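Local atomic coordinates of Bcl-2 homolog (Gene 16?) (Murid herpesvirus 4, PDB entry 4MI8), a protein that protects infected host cells from apoptosis and inhibits starvation-induced autophagy by binding host Beclin 1, and also interacts with BAK1 and BAX. Residues A59-A64 with G96-E101; K66-D71 with E114-C119; S78-V83 with T121-E126; G87-F92 with N131-E136. All coordinates share one frame; numbering follows the deposited sequence.

Interaction 1. Residues A59-A64 with G96-E101. With SO4 (sulfate ion), chain E.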
loop_
_atom_site.group_PDB
_atom_site.type_symbol
_atom_site.label_atom_id
_atom_site.label_comp_id
_atom_site.label_asym_id
_atom_site.label_seq_id
_atom_site.Cartn_x
_atom_site.Cartn_y
_atom_site.Cartn_z
ATOM N N ALA A 59 -4.502 15.776 10.204
ATOM C CA ALA A 59 -5.552 14.972 9.605
ATOM C C ALA A 59 -5.010 13.667 9.065
ATOM O O ALA A 59 -3.853 13.567 8.635
ATOM C CB ALA A 59 -6.317 15.716 8.522
ATOM N N ASP A 60 -5.889 12.672 9.098
ATOM C CA ASP A 60 -5.633 11.385 8.546
ATOM C C ASP A 60 -6.027 11.419 7.076
ATOM O O ASP A 60 -6.388 12.467 6.540
ATOM C CB ASP A 60 -6.335 10.322 9.386
ATOM C CG ASP A 60 -7.834 10.254 9.163
ATOM O OD1 ASP A 60 -8.414 10.788 8.183
ATOM O OD2 ASP A 60 -8.448 9.553 9.985
ATOM N N TYR A 61 -5.875 10.285 6.418
ATOM C CA TYR A 61 -6.099 10.204 4.961
ATOM C C TYR A 61 -7.601 10.227 4.607
ATOM O O TYR A 61 -7.980 10.310 3.431
ATOM C CB TYR A 61 -5.604 8.835 4.452
ATOM C CG TYR A 61 -4.141 8.482 4.647
ATOM C CD1 TYR A 61 -3.169 9.484 4.901
ATOM C CD2 TYR A 61 -3.708 7.137 4.522
ATOM C CE1 TYR A 61 -1.821 9.167 5.010
ATOM C CE2 TYR A 61 -2.357 6.813 4.653
ATOM C CZ TYR A 61 -1.420 7.813 4.904
ATOM O OH TYR A 61 -0.071 7.506 5.044
ATOM N N GLY A 62 -8.435 10.080 5.635
ATOM C CA GLY A 62 -9.857 9.830 5.487
ATOM C C GLY A 62 -10.745 10.890 4.889
ATOM O O GLY A 62 -11.888 10.612 4.616
ATOM N N PRO A 63 -10.270 12.133 4.738
ATOM C CA PRO A 63 -11.136 12.961 3.901
ATOM C C PRO A 63 -10.860 12.877 2.388
ATOM O O PRO A 63 -11.740 13.207 1.627
ATOM C CB PRO A 63 -10.902 14.376 4.446
ATOM C CG PRO A 63 -10.415 14.180 5.844
ATOM C CD PRO A 63 -9.531 12.956 5.710
ATOM N N ALA A 64 -9.687 12.434 1.938
ATOM C CA ALA A 64 -9.457 12.257 0.491
ATOM C C ALA A 64 -9.890 10.859 -0.036
ATOM O O ALA A 64 -10.411 10.713 -1.143
ATOM C CB ALA A 64 -7.998 12.550 0.160
ATOM N N GLY A 96 -3.488 1.691 0.586
ATOM C CA GLY A 96 -4.355 0.476 0.521
ATOM C C GLY A 96 -4.669 -0.041 1.937
ATOM O O GLY A 96 -5.774 -0.540 2.181
ATOM N N ARG A 97 -3.714 0.050 2.874
ATOM C CA ARG A 97 -3.975 -0.383 4.233
ATOM C C ARG A 97 -5.012 0.489 4.905
ATOM O O ARG A 97 -5.845 -0.026 5.644
ATOM C CB ARG A 97 -2.711 -0.360 5.078
ATOM C CG ARG A 97 -2.945 -0.810 6.509
ATOM C CD ARG A 97 -1.651 -0.940 7.373
ATOM N NE ARG A 97 -0.988 0.354 7.570
ATOM C CZ ARG A 97 -0.920 0.985 8.760
ATOM N NH1 ARG A 97 -1.419 0.446 9.861
ATOM N NH2 ARG A 97 -0.278 2.127 8.893
ATOM N N TYR A 98 -4.933 1.818 4.665
ATOM C CA TYR A 98 -5.908 2.759 5.204
ATOM C C TYR A 98 -7.295 2.354 4.684
ATOM O O TYR A 98 -8.201 2.172 5.488
ATOM C CB TYR A 98 -5.645 4.214 4.765
ATOM C CG TYR A 98 -6.629 5.186 5.452
ATOM C CD1 TYR A 98 -6.353 5.676 6.741
ATOM C CD2 TYR A 98 -7.847 5.588 4.842
ATOM C CE1 TYR A 98 -7.234 6.532 7.412
ATOM C CE2 TYR A 98 -8.735 6.460 5.505
ATOM C CZ TYR A 98 -8.408 6.928 6.795
ATOM O OH TYR A 98 -9.218 7.780 7.533
ATOM N N VAL A 99 -7.468 2.266 3.361
ATOM C CA VAL A 99 -8.763 1.907 2.790
ATOM C C VAL A 99 -9.336 0.638 3.485
ATOM O O VAL A 99 -10.430 0.691 4.075
ATOM C CB VAL A 99 -8.720 1.678 1.279
ATOM C CG1 VAL A 99 -10.099 1.205 0.803
ATOM C CG2 VAL A 99 -8.321 2.954 0.574
ATOM N N CYS A 100 -8.588 -0.463 3.489
ATOM C CA CYS A 100 -9.035 -1.658 4.222
ATOM C C CYS A 100 -9.416 -1.358 5.646
ATOM O O CYS A 100 -10.396 -1.894 6.121
ATOM C CB CYS A 100 -7.990 -2.741 4.289
ATOM S SG CYS A 100 -7.638 -3.437 2.677
ATOM N N GLU A 101 -8.629 -0.594 6.362
ATOM C CA GLU A 101 -8.765 -0.581 7.792
ATOM C C GLU A 101 -9.754 0.459 8.293
ATOM O O GLU A 101 -10.103 0.456 9.450
ATOM C CB GLU A 101 -7.405 -0.399 8.475
ATOM C CG GLU A 101 -6.513 -1.614 8.536
ATOM C CD GLU A 101 -5.215 -1.388 9.279
ATOM O OE1 GLU A 101 -4.805 -0.265 9.494
ATOM O OE2 GLU A 101 -4.581 -2.342 9.659
HETATM S S SO4 E . -3.537 19.151 9.240
HETATM O O1 SO4 E . -3.616 20.065 8.086
HETATM O O2 SO4 E . -3.667 17.812 8.618
HETATM O O3 SO4 E . -2.257 19.290 9.988
HETATM O O4 SO4 E . -4.615 19.349 10.215
#

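Interaction 2. Residues K66-D71 with E114-C119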
loop_
_atom_site.group_PDB
_atom_site.type_symbol
_atom_site.label_atom_id
_atom_site.label_comp_id
_atom_site.label_asym_id
_atom_site.label_seq_id
_atom_site.Cartn_x
_atom_site.Cartn_y
_atom_site.Cartn_z
ATOM N N LYS A 66 -12.124 8.655 1.382
ATOM C CA LYS A 66 -13.531 8.319 1.385
ATOM C C LYS A 66 -14.002 8.144 -0.057
ATOM O O LYS A 66 -14.912 7.394 -0.286
ATOM C CB LYS A 66 -14.370 9.383 2.097
ATOM C CG LYS A 66 -14.362 10.769 1.448
ATOM C CD LYS A 66 -15.354 11.740 2.098
ATOM C CE LYS A 66 -14.928 12.118 3.517
ATOM N NZ LYS A 66 -15.061 13.581 3.831
ATOM N N ASN A 67 -13.372 8.809 -1.025
ATOM C CA ASN A 67 -13.781 8.673 -2.428
ATOM C C ASN A 67 -12.839 7.847 -3.277
ATOM O O ASN A 67 -12.756 8.041 -4.486
ATOM C CB ASN A 67 -13.943 10.036 -3.079
ATOM C CG ASN A 67 -14.444 11.089 -2.111
ATOM O OD1 ASN A 67 -15.247 10.791 -1.221
ATOM N ND2 ASN A 67 -13.973 12.333 -2.276
ATOM N N TRP A 68 -12.129 6.927 -2.633
ATOM C CA TRP A 68 -11.172 6.046 -3.292
ATOM C C TRP A 68 -11.782 5.396 -4.486
ATOM O O TRP A 68 -11.120 5.177 -5.502
ATOM C CB TRP A 68 -10.711 4.974 -2.329
ATOM C CG TRP A 68 -11.722 3.875 -2.074
ATOM C CD1 TRP A 68 -12.710 3.850 -1.096
ATOM C CD2 TRP A 68 -11.830 2.569 -2.767
ATOM N NE1 TRP A 68 -13.398 2.672 -1.143
ATOM C CE2 TRP A 68 -12.923 1.854 -2.113
ATOM C CE3 TRP A 68 -11.154 1.959 -3.806
ATOM C CZ2 TRP A 68 -13.329 0.592 -2.519
ATOM C CZ3 TRP A 68 -11.551 0.685 -4.200
ATOM C CH2 TRP A 68 -12.615 0.011 -3.569
ATOM N N LYS A 69 -13.059 5.066 -4.366
ATOM C CA LYS A 69 -13.831 4.517 -5.484
ATOM C C LYS A 69 -13.465 5.001 -6.918
ATOM O O LYS A 69 -13.045 4.177 -7.753
ATOM C CB LYS A 69 -15.322 4.670 -5.207
ATOM C CG LYS A 69 -15.880 3.687 -4.168
ATOM C CD LYS A 69 -15.850 2.210 -4.563
ATOM C CE LYS A 69 -15.722 1.927 -6.065
ATOM N NZ LYS A 69 -14.272 1.750 -6.413
ATOM N N ARG A 70 -13.596 6.313 -7.176
ATOM C CA ARG A 70 -13.271 6.914 -8.481
ATOM C C ARG A 70 -11.871 7.525 -8.557
ATOM O O ARG A 70 -11.306 7.637 -9.637
ATOM C CB ARG A 70 -14.342 7.956 -8.858
ATOM C CG ARG A 70 -14.306 8.455 -10.318
ATOM C CD ARG A 70 -15.627 9.066 -10.849
ATOM N NE ARG A 70 -15.434 9.895 -12.056
ATOM C CZ ARG A 70 -16.397 10.420 -12.823
ATOM N NH1 ARG A 70 -17.676 10.225 -12.558
ATOM N NH2 ARG A 70 -16.081 11.144 -13.884
ATOM N N ASP A 71 -11.308 7.885 -7.398
ATOM C CA ASP A 71 -10.050 8.637 -7.301
ATOM C C ASP A 71 -8.793 7.839 -6.995
ATOM O O ASP A 71 -7.678 8.399 -7.069
ATOM C CB ASP A 71 -10.159 9.697 -6.200
ATOM C CG ASP A 71 -11.342 10.644 -6.397
ATOM O OD1 ASP A 71 -11.997 10.620 -7.470
ATOM O OD2 ASP A 71 -11.617 11.420 -5.452
ATOM N N GLU A 114 -12.072 -6.817 -3.119
ATOM C CA GLU A 114 -11.620 -7.453 -4.361
ATOM C C GLU A 114 -11.311 -6.421 -5.400
ATOM O O GLU A 114 -10.397 -6.573 -6.152
ATOM C CB GLU A 114 -12.638 -8.495 -4.869
ATOM C CG GLU A 114 -12.464 -9.854 -4.158
ATOM C CD GLU A 114 -13.648 -10.839 -4.313
ATOM O OE1 GLU A 114 -14.758 -10.441 -4.780
ATOM O OE2 GLU A 114 -13.478 -12.037 -3.954
ATOM N N LEU A 115 -12.063 -5.337 -5.388
ATOM C CA LEU A 115 -11.881 -4.190 -6.287
ATOM C C LEU A 115 -10.625 -3.379 -5.922
ATOM O O LEU A 115 -9.792 -3.004 -6.776
ATOM C CB LEU A 115 -13.097 -3.305 -6.098
ATOM C CG LEU A 115 -13.584 -2.562 -7.302
ATOM C CD1 LEU A 115 -14.237 -3.569 -8.272
ATOM C CD2 LEU A 115 -14.543 -1.513 -6.740
ATOM N N LEU A 116 -10.480 -3.123 -4.629
ATOM C CA LEU A 116 -9.215 -2.568 -4.088
ATOM C C LEU A 116 -7.998 -3.421 -4.524
ATOM O O LEU A 116 -7.000 -2.893 -5.043
ATOM C CB LEU A 116 -9.303 -2.445 -2.563
ATOM C CG LEU A 116 -8.054 -1.804 -1.950
ATOM C CD1 LEU A 116 -7.810 -0.386 -2.489
ATOM C CD2 LEU A 116 -8.204 -1.874 -0.433
ATOM N N ASN A 117 -8.121 -4.740 -4.340
ATOM C CA ASN A 117 -7.093 -5.696 -4.757
ATOM C C ASN A 117 -6.686 -5.511 -6.203
ATOM O O ASN A 117 -5.503 -5.305 -6.469
ATOM C CB ASN A 117 -7.560 -7.103 -4.484
ATOM C CG ASN A 117 -6.414 -8.162 -4.540
ATOM O OD1 ASN A 117 -5.288 -7.907 -4.913
ATOM N ND2 ASN A 117 -6.746 -9.359 -4.194
ATOM N N ASP A 118 -7.685 -5.537 -7.118
ATOM C CA ASP A 118 -7.498 -5.470 -8.556
ATOM C C ASP A 118 -6.793 -4.230 -8.962
ATOM O O ASP A 118 -5.784 -4.269 -9.689
ATOM C CB ASP A 118 -8.854 -5.501 -9.301
ATOM C CG ASP A 118 -9.497 -6.863 -9.283
ATOM O OD1 ASP A 118 -8.875 -7.785 -8.701
ATOM O OD2 ASP A 118 -10.615 -7.018 -9.849
ATOM N N CYS A 119 -7.377 -3.116 -8.536
ATOM C CA CYS A 119 -6.810 -1.794 -8.751
ATOM C C CYS A 119 -5.323 -1.762 -8.302
ATOM O O CYS A 119 -4.408 -1.448 -9.155
ATOM C CB CYS A 119 -7.618 -0.740 -7.982
ATOM S SG CYS A 119 -6.832 0.904 -7.958
#

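Interaction 3. Residues S78-V83 with T121-E126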
loop_
_atom_site.group_PDB
_atom_site.type_symbol
_atom_site.label_atom_id
_atom_site.label_comp_id
_atom_site.label_asym_id
_atom_site.label_seq_id
_atom_site.Cartn_x
_atom_site.Cartn_y
_atom_site.Cartn_z
ATOM N N SER A 78 -0.461 10.182 -9.315
ATOM C CA SER A 78 0.341 11.344 -8.809
ATOM C C SER A 78 1.479 10.906 -7.938
ATOM O O SER A 78 2.623 11.344 -8.112
ATOM C CB SER A 78 -0.466 12.499 -8.153
ATOM O OG SER A 78 -1.354 12.088 -7.121
ATOM N N LEU A 79 1.189 9.932 -7.077
ATOM C CA LEU A 79 2.203 9.388 -6.209
ATOM C C LEU A 79 3.455 8.853 -6.979
ATOM O O LEU A 79 4.564 8.794 -6.401
ATOM C CB LEU A 79 1.506 8.339 -5.330
ATOM C CG LEU A 79 2.187 7.538 -4.274
ATOM C CD1 LEU A 79 2.710 8.540 -3.256
ATOM C CD2 LEU A 79 1.171 6.544 -3.665
ATOM N N PHE A 80 3.333 8.493 -8.278
ATOM C CA PHE A 80 4.545 8.003 -8.999
ATOM C C PHE A 80 5.013 8.898 -10.179
ATOM O O PHE A 80 6.011 8.582 -10.905
ATOM C CB PHE A 80 4.389 6.539 -9.397
ATOM C CG PHE A 80 4.303 5.576 -8.192
ATOM C CD1 PHE A 80 5.445 5.133 -7.556
ATOM C CD2 PHE A 80 3.076 5.131 -7.712
ATOM C CE1 PHE A 80 5.386 4.265 -6.471
ATOM C CE2 PHE A 80 3.001 4.230 -6.634
ATOM C CZ PHE A 80 4.158 3.808 -6.002
ATOM N N VAL A 81 4.313 10.033 -10.346
ATOM C CA VAL A 81 4.576 10.929 -11.508
ATOM C C VAL A 81 6.020 11.325 -11.514
ATOM O O VAL A 81 6.791 10.891 -12.385
ATOM C CB VAL A 81 3.832 12.257 -11.479
ATOM C CG1 VAL A 81 3.729 12.801 -12.902
ATOM C CG2 VAL A 81 2.450 12.109 -10.902
ATOM N N ASP A 82 6.376 12.124 -10.512
ATOM C CA ASP A 82 7.722 12.653 -10.391
ATOM C C ASP A 82 8.842 11.611 -10.127
ATOM O O ASP A 82 9.962 11.833 -10.554
ATOM C CB ASP A 82 7.737 13.789 -9.359
ATOM C CG ASP A 82 7.367 13.310 -7.966
ATOM O OD1 ASP A 82 6.260 12.723 -7.755
ATOM O OD2 ASP A 82 8.225 13.531 -7.092
ATOM N N VAL A 83 8.564 10.490 -9.447
ATOM C CA VAL A 83 9.604 9.451 -9.198
ATOM C C VAL A 83 9.022 8.094 -8.742
ATOM O O VAL A 83 7.922 8.037 -8.140
ATOM C CB VAL A 83 10.672 9.942 -8.174
ATOM C CG1 VAL A 83 10.062 10.183 -6.806
ATOM C CG2 VAL A 83 11.854 8.984 -8.085
ATOM N N THR A 121 -3.320 -4.251 -7.611
ATOM C CA THR A 121 -2.579 -5.259 -8.362
ATOM C C THR A 121 -2.361 -4.837 -9.812
ATOM O O THR A 121 -1.322 -5.133 -10.404
ATOM C CB THR A 121 -3.298 -6.621 -8.338
ATOM O OG1 THR A 121 -3.497 -7.035 -6.981
ATOM C CG2 THR A 121 -2.474 -7.670 -9.068
ATOM N N HIS A 122 -3.344 -4.147 -10.380
ATOM C CA HIS A 122 -3.268 -3.705 -11.759
ATOM C C HIS A 122 -2.334 -2.541 -11.917
ATOM O O HIS A 122 -1.750 -2.332 -13.002
ATOM C CB HIS A 122 -4.653 -3.339 -12.280
ATOM C CG HIS A 122 -5.597 -4.513 -12.378
ATOM N ND1 HIS A 122 -6.934 -4.368 -12.370
ATOM C CD2 HIS A 122 -5.350 -5.880 -12.487
ATOM C CE1 HIS A 122 -7.517 -5.578 -12.469
ATOM N NE2 HIS A 122 -6.545 -6.503 -12.541
ATOM N N PHE A 123 -2.175 -1.766 -10.850
ATOM C CA PHE A 123 -1.332 -0.630 -10.873
ATOM C C PHE A 123 0.088 -1.064 -10.588
ATOM O O PHE A 123 1.003 -0.630 -11.276
ATOM C CB PHE A 123 -1.820 0.430 -9.879
ATOM C CG PHE A 123 -1.055 1.702 -9.973
ATOM C CD1 PHE A 123 0.256 1.761 -9.489
ATOM C CD2 PHE A 123 -1.602 2.831 -10.631
ATOM C CE1 PHE A 123 1.030 2.921 -9.610
ATOM C CE2 PHE A 123 -0.850 4.005 -10.718
ATOM C CZ PHE A 123 0.467 4.062 -10.202
ATOM N N PHE A 124 0.282 -1.904 -9.551
ATOM C CA PHE A 124 1.633 -2.342 -9.200
ATOM C C PHE A 124 2.263 -2.966 -10.468
ATOM O O PHE A 124 3.389 -2.625 -10.855
ATOM C CB PHE A 124 1.542 -3.382 -8.087
ATOM C CG PHE A 124 2.846 -3.754 -7.483
ATOM C CD1 PHE A 124 3.670 -4.700 -8.060
ATOM C CD2 PHE A 124 3.236 -3.153 -6.270
ATOM C CE1 PHE A 124 4.868 -5.065 -7.463
ATOM C CE2 PHE A 124 4.419 -3.481 -5.667
ATOM C CZ PHE A 124 5.227 -4.446 -6.239
ATOM N N ILE A 125 1.546 -3.894 -11.089
ATOM C CA ILE A 125 2.088 -4.554 -12.282
ATOM C C ILE A 125 2.200 -3.639 -13.510
ATOM O O ILE A 125 3.301 -3.490 -14.027
ATOM C CB ILE A 125 1.399 -5.882 -12.607
ATOM C CG1 ILE A 125 1.508 -6.816 -11.380
ATOM C CG2 ILE A 125 2.064 -6.504 -13.826
ATOM C CD1 ILE A 125 0.805 -8.146 -11.499
ATOM N N GLU A 126 1.110 -2.993 -13.926
ATOM C CA GLU A 126 1.153 -2.141 -15.120
ATOM C C GLU A 126 2.266 -1.111 -14.999
ATOM O O GLU A 126 2.912 -0.812 -15.992
ATOM C CB GLU A 126 -0.198 -1.492 -15.433
ATOM C CG GLU A 126 -1.086 -2.366 -16.324
ATOM C CD GLU A 126 -2.517 -2.593 -15.780
ATOM O OE1 GLU A 126 -3.175 -1.592 -15.403
ATOM O OE2 GLU A 126 -3.012 -3.770 -15.732
#

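Interaction 4. Residues G87-F92 with N131-E136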
loop_
_atom_site.group_PDB
_atom_site.type_symbol
_atom_site.label_atom_id
_atom_site.label_comp_id
_atom_site.label_asym_id
_atom_site.label_seq_id
_atom_site.Cartn_x
_atom_site.Cartn_y
_atom_site.Cartn_z
ATOM N N GLY A 87 10.081 4.027 -1.212
ATOM C CA GLY A 87 9.333 4.824 -0.281
ATOM C C GLY A 87 7.992 5.219 -0.854
ATOM O O GLY A 87 6.982 5.302 -0.100
ATOM N N ARG A 88 7.939 5.502 -2.179
ATOM C CA ARG A 88 6.627 5.761 -2.830
ATOM C C ARG A 88 5.810 4.487 -2.843
ATOM O O ARG A 88 4.578 4.443 -2.563
ATOM C CB ARG A 88 6.799 6.334 -4.245
ATOM C CG ARG A 88 7.527 7.671 -4.364
ATOM C CD ARG A 88 6.815 8.778 -3.573
ATOM N NE ARG A 88 7.617 10.010 -3.633
ATOM C CZ ARG A 88 7.514 10.910 -4.627
ATOM N NH1 ARG A 88 6.633 10.728 -5.627
ATOM N NH2 ARG A 88 8.289 11.997 -4.628
ATOM N N ILE A 89 6.460 3.394 -3.183
ATOM C CA ILE A 89 5.769 2.121 -3.009
ATOM C C ILE A 89 5.217 1.856 -1.575
ATOM O O ILE A 89 4.061 1.363 -1.407
ATOM C CB ILE A 89 6.671 0.985 -3.434
ATOM C CG1 ILE A 89 7.018 1.271 -4.929
ATOM C CG2 ILE A 89 5.938 -0.360 -3.164
ATOM C CD1 ILE A 89 7.920 0.262 -5.592
ATOM N N VAL A 90 5.992 2.158 -0.532
ATOM C CA VAL A 90 5.464 1.890 0.769
ATOM C C VAL A 90 4.227 2.779 1.013
ATOM O O VAL A 90 3.262 2.352 1.559
ATOM C CB VAL A 90 6.517 2.235 1.836
ATOM C CG1 VAL A 90 5.879 2.236 3.243
ATOM C CG2 VAL A 90 7.715 1.303 1.696
ATOM N N GLY A 91 4.258 4.023 0.574
ATOM C CA GLY A 91 3.088 4.922 0.657
ATOM C C GLY A 91 1.845 4.342 -0.060
ATOM O O GLY A 91 0.699 4.461 0.449
ATOM N N PHE A 92 2.066 3.765 -1.262
ATOM C CA PHE A 92 1.035 3.071 -2.034
ATOM C C PHE A 92 0.379 1.972 -1.146
ATOM O O PHE A 92 -0.878 1.805 -1.054
ATOM C CB PHE A 92 1.732 2.534 -3.297
ATOM C CG PHE A 92 1.015 1.392 -4.012
ATOM C CD1 PHE A 92 1.253 0.091 -3.648
ATOM C CD2 PHE A 92 0.271 1.637 -5.197
ATOM C CE1 PHE A 92 0.712 -0.965 -4.396
ATOM C CE2 PHE A 92 -0.302 0.584 -5.929
ATOM C CZ PHE A 92 -0.071 -0.731 -5.524
ATOM N N ASN A 131 9.887 -3.616 -10.044
ATOM C CA ASN A 131 11.192 -3.049 -10.405
ATOM C C ASN A 131 11.954 -2.278 -9.305
ATOM O O ASN A 131 13.178 -2.208 -9.371
ATOM C CB ASN A 131 11.028 -2.113 -11.599
ATOM C CG ASN A 131 12.048 -2.368 -12.686
ATOM O OD1 ASN A 131 12.754 -1.448 -13.184
ATOM N ND2 ASN A 131 12.124 -3.628 -13.087
ATOM N N HIS A 132 11.256 -1.717 -8.333
ATOM C CA HIS A 132 11.868 -0.859 -7.341
ATOM C C HIS A 132 11.687 -1.308 -5.916
ATOM O O HIS A 132 11.549 -0.493 -5.012
ATOM C CB HIS A 132 11.291 0.517 -7.500
ATOM C CG HIS A 132 11.814 1.265 -8.676
ATOM N ND1 HIS A 132 11.186 1.285 -9.842
ATOM C CD2 HIS A 132 12.937 2.050 -8.823
ATOM C CE1 HIS A 132 11.866 2.036 -10.699
ATOM N NE2 HIS A 132 12.933 2.512 -10.070
ATOM N N PHE A 133 11.683 -2.601 -5.681
ATOM C CA PHE A 133 11.324 -3.115 -4.385
ATOM C C PHE A 133 11.685 -4.565 -4.287
ATOM O O PHE A 133 10.859 -5.412 -4.514
ATOM C CB PHE A 133 9.810 -2.949 -4.176
ATOM C CG PHE A 133 9.391 -3.010 -2.747
ATOM C CD1 PHE A 133 9.493 -4.174 -2.041
ATOM C CD2 PHE A 133 8.923 -1.897 -2.109
ATOM C CE1 PHE A 133 9.128 -4.228 -0.733
ATOM C CE2 PHE A 133 8.559 -1.941 -0.794
ATOM C CZ PHE A 133 8.661 -3.109 -0.103
ATOM N N PRO A 134 12.920 -4.878 -3.949
ATOM C CA PRO A 134 13.258 -6.304 -3.956
ATOM C C PRO A 134 12.839 -6.962 -2.683
ATOM O O PRO A 134 12.585 -6.274 -1.734
ATOM C CB PRO A 134 14.781 -6.322 -4.034
ATOM C CG PRO A 134 15.233 -4.928 -4.142
ATOM C CD PRO A 134 14.186 -4.158 -3.462
ATOM N N LEU A 135 12.797 -8.283 -2.667
ATOM C CA LEU A 135 12.378 -9.046 -1.466
ATOM C C LEU A 135 13.380 -10.162 -1.132
ATOM O O LEU A 135 14.192 -10.525 -1.979
ATOM C CB LEU A 135 10.978 -9.629 -1.673
ATOM C CG LEU A 135 9.845 -8.622 -1.835
ATOM C CD1 LEU A 135 8.624 -9.345 -2.368
ATOM C CD2 LEU A 135 9.580 -7.967 -0.489
ATOM N N GLU A 136 13.253 -10.691 0.061
ATOM C CA GLU A 136 14.166 -11.659 0.603
ATOM C C GLU A 136 14.233 -12.946 -0.160
ATOM O O GLU A 136 13.246 -13.485 -0.608
ATOM C CB GLU A 136 13.808 -11.962 2.051
ATOM C CG GLU A 136 15.014 -12.214 2.943
ATOM C CD GLU A 136 15.453 -10.999 3.749
ATOM O OE1 GLU A 136 15.628 -11.139 4.966
ATOM O OE2 GLU A 136 15.637 -9.910 3.174
#

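Interaction 1. Residues A59-A64 with G96-E101
One face of the Y98 ring carries the CB of Y61, which stands 3.8 Å from the ring centroid and only 5° off the ring normal, a well-centred CH-pi contact. The return contact differs: the CB of Y98 comes up to the edge of the Y61 ring, close to its plane, with Y61 CD2 and Y98 CB 3.5 Å apart. The side chains run alongside one another in opposite senses, and their rings meet obliquely, planes 57° apart. A chi1 of -175° extends Y98 from helix 86-103 as far as the loop, where its OH gives a weak hydrogen bond of 3.1 Å to D60 OD2. The same hydroxyl oxygen, Y98 OH, lies 3.0 Å from G62 CA, so the turn is packed closely over the phenol tip. Inside the loop, G62 N donates to D60 OD1 at 2.6 Å, meeting the carboxylate from above its plane. The hydroxyl of Y61 is bound instead by D94, and this ring also touches an apolar side chain of the bound Beclin 1 peptide. At the outer end of the loop, A59 N donates a nearly straight bond of 2.7 Å to O2 of a sulfate ion. It is an Asx turn, initiated by D60 and laid against a helix tyrosine beside the BH3-binding groove of a Bcl-2 fold.

Interaction 2. Residues K66-D71 with E114-C119
In the all-helical Bcl-2 fold, helix 68-81 packs on helix 111-126 from its first turn, where W68 meets L115 and L116. The far corner of the indole does the touching: W68 CH2 lies 4.0 Å from L115 CD2 and 3.9 Å from the backbone N of L116, while W68 CZ3 is 4.2 Å from L116 CB. No hydrogen bond joins the two segments. K69 starts away from the partner helix, but its chain bends at chi2, chi3 and chi4, laying K69 CD 3.6 Å above one face of the W68 indole, toward the rim. K69 NZ ends 3.3 Å from L115 CD2, the two side chains crossing at about a right angle, so an apolar pair is bordered by a charged group on the exposed side. Deeper in, both W68 and L116 also touch V99 of helix 86-103, and L116 reaches L19 of helix 8-23 and L72 farther along helix 68-81.

Interaction 3. Residues S78-V83 with T121-E126
F80 and F123 form an aromatic bridge between helix 68-81 and helix 111-126, two of the helices of the Bcl-2 fold. The bridge is long: the CA atoms of F80 and F123 are the nearest across the contact, yet they stand 10.6 Å apart, and the rings alone close the distance. From its CB, which points toward the partner helix, a chi1 of -65° turns the F80 ring back alongside its own amide N. One flank of the ring then serves F123: F80 CD2 meets F123 CE1 and CZ, and F80 CE2 lies 3.8 Å from F123 CE1. On the other flank, F80 CE1 rests on the CB of R88, tying the pair to helix 86-103, and the ring also touches I89 and L129. F123 arrives by a different torsion, its chi1 of -174° stretching the side chain out from the helix, and its ring meets that of F76 as well. The contact is buried and wholly apolar. Around it, the 78-83 segment also faces the bound peptide: L79 packs on an apolar side chain of the peptide, and D82 OD1 forms a salt bridge to a basic side chain of the peptide. The two ring planes are inclined at 36°, oblique to each other, and the nearest atoms, F80 CD2 and F123 CE1, are 3.6 Å apart.

Interaction 4. Residues G87-F92 with N131-E136
The backbone bond from F92 N to R88 O, 2.9 Å long, belongs to the turn of helix 86-103 that presents I89 and V90 to F133. No hydrogen bond crosses the contact; it is mainly apolar packing. I89 CG2 lies 3.5 Å from F133 CD2, whereas the other branch, turned beside the backbone N (chi1 -59°), carries I89 CD1 to the preceding residue, 3.9 Å from H132 CB and 3.8 Å from H132 O. V90 comes to the edge of the F133 ring, near its plane, where V90 CG2 is 4.2 Å from F133 CE2. The phenylalanine is held from further directions: L135 CD2 lies at its edge in plane, the W11 ring meets it at about 90°, and L45 of helix 33-56 touches it too. F133 is one of the buried side chains, with L135, that hold this irregular tail on the helices. R88 NE makes a salt bridge with an acidic side chain of the bound peptide, and V90, besides meeting F133, packs on an aromatic one. The G87-R88 pair near the start of this helix is consistent with the BH1 motif of Bcl-2 proteins.

Overall arrangement
All four contacts cross along the chain: the segments 59-64, 66-71, 78-83 and 87-92 come first, and their partners 96-101, 114-119, 121-126 and 131-136 follow in the same order. Helix 86-103 serves interactions 1 and 4, whose centres lie about 19 Å apart on opposite sides of the chain's centre; interactions 2 and 3 join helices 68-81 and 111-126, with centres about 14 Å apart. Interactions 1 and 2, centres about 12 Å apart, touch where C100 and V99 meet L116. Interactions 3 and 4, centres about 11 Å apart, are joined by the salt bridge between D82 and R88. Such interleaving knits the helices into one Bcl-2 domain, whose groove holds the Beclin 1 peptide.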